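Local coordinates for De Novo Protein OR329 (Artificial gene, PDB 4HXT) that has no known natural function, being an engineered armadillo-type helical repeat protein that was probably built as a scaffold for designing self-assembling homo-oligomers, at residues Ala22-Ala27 against Gln61-Arg66; Gly44-Leu49 against Arg66-Ile71; Lys135-Thr140 against Glu173-Leu178; Glu185-Ala190 against Ser226-Glu231. All blocks are in the same frame, centred on the assembly; numbering follows the deposited sequence.

Contact 1: residues Ala22-Ala27 against Gln61-Arg66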
# COMPACT_ATOMS: atom_id res chain seq x y z
N ALA A 22 -34.84 2.93 9.78
CA ALA A 22 -34.39 2.22 8.59
C ALA A 22 -32.86 2.14 8.59
O ALA A 22 -32.28 1.09 8.31
CB ALA A 22 -34.88 2.94 7.32
N ALA A 23 -32.21 3.26 8.90
CA ALA A 23 -30.76 3.32 8.94
C ALA A 23 -30.25 2.39 10.04
O ALA A 23 -29.25 1.70 9.87
CB ALA A 23 -30.29 4.74 9.21
N ARG A 24 -30.95 2.39 11.17
CA ARG A 24 -30.56 1.55 12.30
C ARG A 24 -30.67 0.08 11.91
O ARG A 24 -29.77 -0.71 12.20
CB ARG A 24 -31.44 1.87 13.51
CG ARG A 24 -30.85 1.43 14.84
CD ARG A 24 -31.28 2.34 15.98
NE ARG A 24 -32.73 2.43 16.14
CZ ARG A 24 -33.46 3.49 15.81
NH1 ARG A 24 -32.87 4.56 15.28
NH2 ARG A 24 -34.76 3.50 16.02
N ASP A 25 -31.76 -0.29 11.24
CA ASP A 25 -31.93 -1.67 10.82
C ASP A 25 -30.87 -2.04 9.79
O ASP A 25 -30.37 -3.17 9.78
CB ASP A 25 -33.33 -1.90 10.23
CG ASP A 25 -34.43 -1.77 11.27
OD1 ASP A 25 -34.21 -2.21 12.42
OD2 ASP A 25 -35.51 -1.25 10.93
N LEU A 26 -30.51 -1.10 8.92
CA LEU A 26 -29.48 -1.37 7.92
C LEU A 26 -28.13 -1.53 8.61
O LEU A 26 -27.31 -2.35 8.20
CB LEU A 26 -29.44 -0.24 6.89
CG LEU A 26 -30.55 -0.29 5.84
CD1 LEU A 26 -30.59 1.00 5.04
CD2 LEU A 26 -30.31 -1.48 4.91
N ALA A 27 -27.90 -0.75 9.66
CA ALA A 27 -26.64 -0.83 10.40
C ALA A 27 -26.52 -2.23 11.02
O ALA A 27 -25.46 -2.86 10.96
CB ALA A 27 -26.61 0.24 11.49
N GLN A 61 -28.18 11.69 11.04
CA GLN A 61 -26.77 11.68 10.66
C GLN A 61 -26.03 10.57 11.39
O GLN A 61 -25.30 9.79 10.79
CB GLN A 61 -26.10 13.00 11.02
CG GLN A 61 -26.58 14.20 10.23
CD GLN A 61 -25.80 15.44 10.60
OE1 GLN A 61 -25.76 15.83 11.77
NE2 GLN A 61 -25.16 16.06 9.62
N LYS A 62 -26.21 10.52 12.71
CA LYS A 62 -25.55 9.52 13.54
C LYS A 62 -25.87 8.09 13.11
O LYS A 62 -24.97 7.26 13.02
CB LYS A 62 -25.92 9.75 15.01
CG LYS A 62 -26.57 8.57 15.71
CD LYS A 62 -27.01 8.96 17.12
CE LYS A 62 -27.78 7.84 17.79
NZ LYS A 62 -28.22 8.21 19.17
N GLU A 63 -27.14 7.81 12.83
CA GLU A 63 -27.55 6.47 12.42
C GLU A 63 -27.07 6.13 11.02
O GLU A 63 -26.73 4.98 10.74
CB GLU A 63 -29.08 6.32 12.49
CG GLU A 63 -29.65 6.29 13.90
CD GLU A 63 -28.94 5.28 14.79
OE1 GLU A 63 -28.71 4.14 14.34
OE2 GLU A 63 -28.64 5.63 15.95
N ALA A 64 -27.05 7.11 10.13
CA ALA A 64 -26.58 6.87 8.77
C ALA A 64 -25.07 6.61 8.82
O ALA A 64 -24.57 5.71 8.16
CB ALA A 64 -26.89 8.07 7.88
N ALA A 65 -24.35 7.41 9.62
CA ALA A 65 -22.91 7.24 9.75
C ALA A 65 -22.59 5.86 10.34
O ALA A 65 -21.64 5.19 9.93
CB ALA A 65 -22.33 8.34 10.62
N ARG A 66 -23.40 5.45 11.31
CA ARG A 66 -23.22 4.16 11.97
C ARG A 66 -23.40 3.02 10.96
O ARG A 66 -22.67 2.03 10.99
CB ARG A 66 -24.22 4.04 13.12
CG ARG A 66 -24.20 2.71 13.86
CD ARG A 66 -24.94 2.86 15.19
NE ARG A 66 -25.17 1.58 15.86
CZ ARG A 66 -26.11 0.71 15.50
NH1 ARG A 66 -26.92 0.99 14.48
NH2 ARG A 66 -26.25 -0.43 16.15

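Contact 2: residues Gly44-Leu49 against Arg66-Ile71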
# COMPACT_ATOMS: atom_id res chain seq x y z
N GLY A 44 -28.22 -0.12 -3.62
CA GLY A 44 -28.00 1.32 -3.71
C GLY A 44 -28.04 2.03 -2.36
O GLY A 44 -28.14 3.25 -2.30
N GLY A 45 -27.93 1.25 -1.28
CA GLY A 45 -27.98 1.81 0.06
C GLY A 45 -26.89 2.81 0.43
O GLY A 45 -27.15 3.75 1.17
N VAL A 46 -25.68 2.60 -0.07
CA VAL A 46 -24.57 3.50 0.24
C VAL A 46 -24.85 4.93 -0.21
O VAL A 46 -24.73 5.87 0.57
CB VAL A 46 -23.26 3.01 -0.42
CG1 VAL A 46 -22.15 4.04 -0.23
CG2 VAL A 46 -22.85 1.67 0.17
N GLU A 47 -25.23 5.10 -1.48
CA GLU A 47 -25.54 6.41 -2.03
C GLU A 47 -26.59 7.11 -1.17
O GLU A 47 -26.43 8.28 -0.82
CB GLU A 47 -26.06 6.31 -3.47
CG GLU A 47 -25.02 6.11 -4.56
CD GLU A 47 -24.45 4.70 -4.59
OE1 GLU A 47 -24.93 3.84 -3.82
OE2 GLU A 47 -23.53 4.45 -5.38
N VAL A 48 -27.65 6.39 -0.83
CA VAL A 48 -28.73 6.95 -0.04
C VAL A 48 -28.26 7.28 1.38
O VAL A 48 -28.61 8.33 1.92
CB VAL A 48 -29.93 5.98 0.03
CG1 VAL A 48 -31.05 6.57 0.86
CG2 VAL A 48 -30.41 5.65 -1.39
N LEU A 49 -27.46 6.40 1.98
CA LEU A 49 -26.95 6.64 3.33
C LEU A 49 -26.04 7.85 3.35
O LEU A 49 -26.02 8.61 4.32
CB LEU A 49 -26.20 5.41 3.84
CG LEU A 49 -27.10 4.26 4.28
CD1 LEU A 49 -26.26 3.03 4.55
CD2 LEU A 49 -27.89 4.67 5.53
N ARG A 66 -23.40 5.45 11.31
CA ARG A 66 -23.22 4.16 11.97
C ARG A 66 -23.40 3.02 10.96
O ARG A 66 -22.67 2.03 10.99
CB ARG A 66 -24.22 4.04 13.12
CG ARG A 66 -24.20 2.71 13.86
CD ARG A 66 -24.94 2.86 15.19
NE ARG A 66 -25.17 1.58 15.86
CZ ARG A 66 -26.11 0.71 15.50
NH1 ARG A 66 -26.92 0.99 14.48
NH2 ARG A 66 -26.25 -0.43 16.15
N ALA A 67 -24.38 3.16 10.08
CA ALA A 67 -24.64 2.14 9.07
C ALA A 67 -23.47 2.07 8.09
O ALA A 67 -23.06 0.98 7.69
CB ALA A 67 -25.93 2.45 8.33
N LEU A 68 -22.95 3.23 7.70
CA LEU A 68 -21.83 3.28 6.76
C LEU A 68 -20.55 2.74 7.38
O LEU A 68 -19.74 2.10 6.70
CB LEU A 68 -21.63 4.72 6.27
CG LEU A 68 -22.68 5.21 5.26
CD1 LEU A 68 -22.58 6.72 5.06
CD2 LEU A 68 -22.47 4.47 3.93
N ALA A 69 -20.37 2.99 8.68
CA ALA A 69 -19.19 2.50 9.38
C ALA A 69 -19.22 0.98 9.41
O ALA A 69 -18.18 0.33 9.28
CB ALA A 69 -19.15 3.06 10.80
N ASN A 70 -20.41 0.41 9.59
CA ASN A 70 -20.56 -1.04 9.63
C ASN A 70 -20.32 -1.60 8.24
O ASN A 70 -19.72 -2.66 8.08
CB ASN A 70 -21.96 -1.42 10.12
CG ASN A 70 -22.11 -1.24 11.62
OD1 ASN A 70 -21.24 -0.67 12.27
ND2 ASN A 70 -23.21 -1.73 12.16
N ILE A 71 -20.79 -0.87 7.23
CA ILE A 71 -20.61 -1.27 5.84
C ILE A 71 -19.12 -1.23 5.49
O ILE A 71 -18.60 -2.14 4.85
CB ILE A 71 -21.39 -0.30 4.89
CG1 ILE A 71 -22.89 -0.55 5.02
CG2 ILE A 71 -20.92 -0.47 3.46
CD1 ILE A 71 -23.76 0.46 4.28

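Contact 3: residues Lys135-Thr140 against Glu173-Leu178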
# COMPACT_ATOMS: atom_id res chain seq x y z
N LYS A 135 -6.76 16.82 14.97
CA LYS A 135 -7.41 17.73 15.90
C LYS A 135 -8.29 16.96 16.88
O LYS A 135 -8.34 17.27 18.07
CB LYS A 135 -8.25 18.76 15.13
CG LYS A 135 -9.03 19.72 16.03
CD LYS A 135 -9.30 21.04 15.32
CE LYS A 135 -8.00 21.80 15.07
NZ LYS A 135 -8.22 23.15 14.47
N LEU A 136 -8.97 15.92 16.40
CA LEU A 136 -9.83 15.13 17.27
C LEU A 136 -9.07 14.29 18.28
O LEU A 136 -9.65 13.79 19.24
CB LEU A 136 -10.75 14.23 16.44
CG LEU A 136 -12.12 14.86 16.16
CD1 LEU A 136 -11.95 16.17 15.42
CD2 LEU A 136 -12.97 13.90 15.34
N LEU A 137 -7.76 14.13 18.08
CA LEU A 137 -6.96 13.37 19.03
C LEU A 137 -7.00 14.04 20.40
O LEU A 137 -6.75 13.39 21.42
CB LEU A 137 -5.50 13.28 18.57
CG LEU A 137 -5.15 12.33 17.42
CD1 LEU A 137 -3.65 12.42 17.18
CD2 LEU A 137 -5.56 10.90 17.77
N THR A 138 -7.30 15.33 20.42
CA THR A 138 -7.37 16.08 21.68
C THR A 138 -8.81 16.39 22.07
O THR A 138 -9.07 17.30 22.86
CB THR A 138 -6.58 17.40 21.59
OG1 THR A 138 -7.04 18.17 20.47
CG2 THR A 138 -5.10 17.12 21.44
N SER A 139 -9.76 15.65 21.51
CA SER A 139 -11.17 15.85 21.84
C SER A 139 -11.38 15.59 23.33
O SER A 139 -10.69 14.75 23.92
CB SER A 139 -12.04 14.90 21.03
OG SER A 139 -13.37 14.88 21.54
N THR A 140 -12.33 16.29 23.93
CA THR A 140 -12.62 16.10 25.35
C THR A 140 -13.42 14.81 25.51
O THR A 140 -13.66 14.35 26.63
CB THR A 140 -13.45 17.28 25.91
OG1 THR A 140 -14.60 17.50 25.09
CG2 THR A 140 -12.61 18.55 25.94
N GLU A 173 3.66 14.59 17.15
CA GLU A 173 3.79 15.17 18.48
C GLU A 173 2.57 14.84 19.32
O GLU A 173 2.68 14.49 20.49
CB GLU A 173 3.95 16.69 18.37
CG GLU A 173 4.03 17.39 19.71
CD GLU A 173 4.03 18.91 19.58
OE1 GLU A 173 4.91 19.44 18.87
OE2 GLU A 173 3.15 19.56 20.18
N VAL A 174 1.39 14.96 18.71
CA VAL A 174 0.14 14.69 19.42
C VAL A 174 0.05 13.22 19.83
O VAL A 174 -0.28 12.91 20.97
CB VAL A 174 -1.08 15.07 18.54
CG1 VAL A 174 -2.37 14.86 19.32
CG2 VAL A 174 -0.97 16.52 18.09
N LEU A 175 0.38 12.32 18.91
CA LEU A 175 0.33 10.89 19.19
C LEU A 175 1.31 10.50 20.29
O LEU A 175 1.03 9.61 21.09
CB LEU A 175 0.63 10.08 17.92
CG LEU A 175 -0.44 10.12 16.81
CD1 LEU A 175 0.12 9.53 15.52
CD2 LEU A 175 -1.69 9.35 17.26
N VAL A 176 2.47 11.15 20.33
CA VAL A 176 3.46 10.86 21.36
C VAL A 176 2.90 11.28 22.72
O VAL A 176 3.13 10.62 23.73
CB VAL A 176 4.79 11.59 21.08
CG1 VAL A 176 5.71 11.49 22.29
CG2 VAL A 176 5.46 10.96 19.86
N LYS A 177 2.14 12.37 22.73
CA LYS A 177 1.52 12.85 23.96
C LYS A 177 0.51 11.81 24.46
O LYS A 177 0.40 11.57 25.66
CB LYS A 177 0.79 14.17 23.71
CG LYS A 177 -0.16 14.56 24.84
CD LYS A 177 -1.06 15.72 24.45
CE LYS A 177 -2.04 16.05 25.56
NZ LYS A 177 -2.91 14.88 25.90
N LEU A 178 -0.21 11.20 23.53
CA LEU A 178 -1.21 10.20 23.87
C LEU A 178 -0.62 8.87 24.35
O LEU A 178 -1.34 8.03 24.88
CB LEU A 178 -2.15 9.95 22.69
CG LEU A 178 -3.09 11.10 22.34
CD1 LEU A 178 -4.01 10.69 21.21
CD2 LEU A 178 -3.91 11.47 23.57

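Contact 4: residues Glu185-Ala190 against Ser226-Glu231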
# COMPACT_ATOMS: atom_id res chain seq x y z
N GLU A 185 -7.24 2.05 25.70
CA GLU A 185 -7.54 1.96 24.28
C GLU A 185 -6.85 3.05 23.46
O GLU A 185 -6.33 2.78 22.38
CB GLU A 185 -9.05 2.03 24.07
CG GLU A 185 -9.73 0.67 24.06
CD GLU A 185 -11.17 0.73 24.56
OE1 GLU A 185 -11.82 1.78 24.38
OE2 GLU A 185 -11.64 -0.28 25.12
N VAL A 186 -6.85 4.27 23.98
CA VAL A 186 -6.21 5.40 23.29
C VAL A 186 -4.71 5.19 23.18
O VAL A 186 -4.11 5.41 22.13
CB VAL A 186 -6.49 6.73 24.04
CG1 VAL A 186 -5.63 7.85 23.46
CG2 VAL A 186 -7.96 7.08 23.93
N GLN A 187 -4.11 4.75 24.28
CA GLN A 187 -2.68 4.50 24.33
C GLN A 187 -2.27 3.42 23.33
O GLN A 187 -1.28 3.56 22.61
CB GLN A 187 -2.28 4.10 25.75
CG GLN A 187 -0.82 3.83 25.95
CD GLN A 187 -0.51 3.48 27.40
OE1 GLN A 187 -1.14 2.60 27.98
NE2 GLN A 187 0.45 4.18 27.99
N LYS A 188 -3.05 2.35 23.28
CA LYS A 188 -2.77 1.25 22.37
C LYS A 188 -2.80 1.72 20.91
O LYS A 188 -1.92 1.38 20.12
CB LYS A 188 -3.80 0.13 22.59
CG LYS A 188 -3.79 -0.39 24.03
CD LYS A 188 -4.96 -1.33 24.34
CE LYS A 188 -4.83 -2.65 23.61
NZ LYS A 188 -5.91 -3.60 24.02
N GLU A 189 -3.82 2.51 20.56
CA GLU A 189 -3.94 3.02 19.19
C GLU A 189 -2.83 4.02 18.86
O GLU A 189 -2.33 4.06 17.73
CB GLU A 189 -5.29 3.71 19.00
CG GLU A 189 -6.50 2.79 19.11
CD GLU A 189 -6.55 1.72 18.03
OE1 GLU A 189 -5.79 1.82 17.04
OE2 GLU A 189 -7.35 0.78 18.17
N ALA A 190 -2.45 4.84 19.84
CA ALA A 190 -1.40 5.82 19.63
C ALA A 190 -0.08 5.09 19.39
O ALA A 190 0.72 5.50 18.54
CB ALA A 190 -1.28 6.74 20.84
N SER A 226 0.47 -5.83 27.26
CA SER A 226 1.29 -6.47 26.24
C SER A 226 1.15 -5.89 24.84
O SER A 226 2.11 -5.88 24.07
CB SER A 226 0.99 -7.98 26.20
OG SER A 226 -0.35 -8.21 25.84
N GLU A 227 -0.05 -5.42 24.49
CA GLU A 227 -0.28 -4.83 23.17
C GLU A 227 0.53 -3.54 23.04
O GLU A 227 1.12 -3.28 21.99
CB GLU A 227 -1.77 -4.56 22.97
CG GLU A 227 -2.10 -3.63 21.80
CD GLU A 227 -1.64 -4.17 20.46
OE1 GLU A 227 -1.37 -5.39 20.36
OE2 GLU A 227 -1.57 -3.37 19.50
N VAL A 228 0.55 -2.74 24.10
CA VAL A 228 1.30 -1.50 24.09
C VAL A 228 2.78 -1.83 23.99
O VAL A 228 3.52 -1.21 23.22
CB VAL A 228 1.07 -0.68 25.37
CG1 VAL A 228 1.95 0.57 25.36
CG2 VAL A 228 -0.39 -0.30 25.49
N GLN A 229 3.22 -2.82 24.77
CA GLN A 229 4.61 -3.24 24.74
C GLN A 229 4.98 -3.68 23.34
O GLN A 229 5.99 -3.27 22.80
CB GLN A 229 4.86 -4.41 25.69
CG GLN A 229 4.84 -4.07 27.16
CD GLN A 229 5.17 -5.29 28.01
OE1 GLN A 229 4.41 -6.26 28.04
NE2 GLN A 229 6.31 -5.25 28.69
N LYS A 230 4.15 -4.55 22.77
CA LYS A 230 4.38 -5.08 21.44
C LYS A 230 4.50 -3.97 20.40
O LYS A 230 5.37 -4.02 19.53
CB LYS A 230 3.27 -6.05 21.04
CG LYS A 230 3.48 -6.70 19.68
CD LYS A 230 2.47 -7.81 19.42
CE LYS A 230 1.05 -7.28 19.30
NZ LYS A 230 0.08 -8.37 19.00
N GLU A 231 3.62 -2.98 20.47
CA GLU A 231 3.68 -1.87 19.52
C GLU A 231 4.91 -1.00 19.78
O GLU A 231 5.57 -0.55 18.84
CB GLU A 231 2.42 -1.00 19.62
CG GLU A 231 1.12 -1.67 19.18
CD GLU A 231 1.14 -2.13 17.73
OE1 GLU A 231 1.91 -1.58 16.92
OE2 GLU A 231 0.35 -3.04 17.40

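Contact 1: residues Ala22-Ala27 against Gln61-Arg66
With CG anti to the carbonyl carbon, a single bend at chi2 (-51°) turns the carboxylate of Glu63 toward the C-terminal end of its helix, where OE1 lies beside the aliphatic part of Arg24. Arg66 instead stretches from CG to NE, which sets its NH1 obliquely 3.1 Å from Ala27 CB, a gap unusually short and doubtful as a measure of packing. The backbones come close (Ala23 CA to Ala64 CA 5.5 Å) where Ala23 turns its methyl to the second helix and Ala64 turns its own away. The methyl CB of Ala23 rests on Glu63 CB at 3.8 Å. Arg24 uses its carbon chain more than its charge: CG lies 3.5 Å from Glu63 OE1, and the guanidinium meets Glu63 CG with its edge. The guanidinium and carboxylate planes are nearly perpendicular (87°), and Arg24 NH1 stays 4.3 Å from Glu63 OE1, beyond salt-bridge range. Arg24 is poorly ordered, and its firmer charge partner is Glu21, reached through NH2. Within the second helix, Arg66 NH1 and Glu63 OE1 make a long, weak pair of 3.6 Å; both atoms are buried by the contact and have no closer polar partner in the model. The segment axes, 8.2 Å apart and nearly parallel (22°), mark the side-by-side stacking of successive long helices, 16-30 and 58-71, that builds the inner layer of an armadillo-type solenoid.

Contact 2: residues Gly44-Leu49 against Arg66-Ile71
Leu49 and Leu68 face each other with their CA atoms 7.0 Å apart, on short helical segments whose directions differ by 144° and whose axes approach to 10.3 Å. Such a splayed antiparallel pair, helix 45-52 against helix 58-71, belongs to the interior of an armadillo repeat, and both segments lie in one repeat of that family. The chain enters the first helix through Gly44, whose positive phi (76°) closes a Schellman motif on the preceding helix while the residue also sits at the N-cap of the next. Contact across the pair is wholly apolar, and all five touching residues are buried. Leu49 is the wedge. Its CB lies against Leu68 CG at 3.8 Å, and its CD1 reaches the adjacent residue, meeting Ala67 CB at 3.8 Å. Val46, one turn earlier, extends the seam: its CG1, placed trans to the backbone N (chi1 173°), is 4.2 Å from Leu68 CD2, and its other methyl looks toward Ile71 CG2. Ala81 and Ile82 of helix 76-84 also touch Val46, while Ala78 and Ile82 touch Ile71, so the following helix closes over this end of the seam. The tightest approach, one turn on from Ala67, is between two methyls, Leu49 CD1 and Ile71 CD1, at 3.6 Å.

Contact 3: residues Lys135-Thr140 against Glu173-Leu178
Leu137 pushes its isobutyl group over three side chains of helix 171-178. Its CD1 overlaps Val174 CG1 at 3.5 Å, tighter than usual for two carbons, and also lies 3.6 Å from Leu175 CD2. The second methyl takes the next turn of the helix, with Leu137 CD2 at 3.8 Å from Leu178 CD1. With chi1 at -75°, CG stands opposite the carbonyl carbon, and the fork of the two methyls then spreads over Val174, Leu175 and Leu178, which lie within about one turn of the facing helix. Val174 CG1 serves both neighbours on the other segment, since Thr138 CG2 approaches it to 4.1 Å, the two side chains meeting at about a right angle. The segments fall in consecutive armadillo repeats by family, so the contact joins the turn after helix 129-136 of one repeat to helix 171-178 of the next, part of the hydrophobic seam along an armadillo-type stack. That turn is type I, from Leu136 to Ser139, and Ser139 N donates to Leu136 O. Thr138 reinforces it. Its hydroxyl, held near chi1 55°, donates to Lys135 O over 2.9 Å, arriving at 150° to the C=O bond and tilted slightly from the carbonyl plane. The same oxygen also accepts from Thr138 N, at 3.2 Å, so two donors of one residue grip it. Leu137 O is taken up by Gln145 NE2 of helix 142-155, whose Leu152 also touches the Leu137 side chain, while Leu175 is backed by Ala193, Leu194 and Ile197 of helix 184-197.

Contact 4: residues Glu185-Ala190 against Ser226-Glu231
Lys188 and Gln187 lie against Glu227 and Val228 on two nearly parallel helices of the armadillo-type stack, 184-197 and 226-241, whose segment axes approach to 9.0 Å at 19°. The van der Waals contacts come first, and they are made mostly by the carbon parts of polar residues. Val228 CG2 is the shared apolar point: Lys188 CG lies 3.7 Å from it, and Gln187 OE1 approaches the same methyl from across, at 3.9 Å. Farther out, the bend of the lysine at chi3 (69°) brings Lys188 CE to 3.4 Å from Glu227 CG, the two chains crossing at about a right angle. Hydrogen bonding comes from outside: Gln187 NE2 donates to Leu179 O, consistent with an amide rotation that leaves OE1 near the valine. Charge is used mainly within the second helix. Lys188 NZ stays 6.1 Å from Glu227 OE1, so any attraction from the lysine is probably weak and diffuse, whereas Lys230 NZ forms a salt bridge to that oxygen at 3.6 Å. The other carboxylate oxygen, Glu227 OE2, is 2.9 Å from Glu231 OE2. Two acceptors this close would repel if both groups were ionised, so a shared proton or a raised pKa is possible. Glu231 has its own cation in Arg234, bound through OE1, and its side chain also rests on Ala191, Arg192 and Ala195 of the first helix. Across the contact, its CG makes a looser approach to the backbone oxygen Lys188 O.

How the contacts relate
Contacts 1 and 2 share helix 58-71 and adjoin, their centres about 7 Å apart: one uses its side toward helix 16-30, the other its side toward helix 45-52. Asn70 ND2, donating to Ala27 O, probably ties them. Contacts 3 and 4 adjoin through consecutive helices 171-178 and 184-197, where Leu178 and Ala190 pack; they lie about 28 to 30 Å from the first pair, centre to centre. Contact 2 is buried and apolar; contact 3 is hydrophobic with an exposed threonine at its rim. Contacts 1 and 4 are comparable near-parallel packings of long helices, at different levels along them, where charged side chains line the seam without a salt bridge across it; contact 4, less buried, touches mainly through carbon.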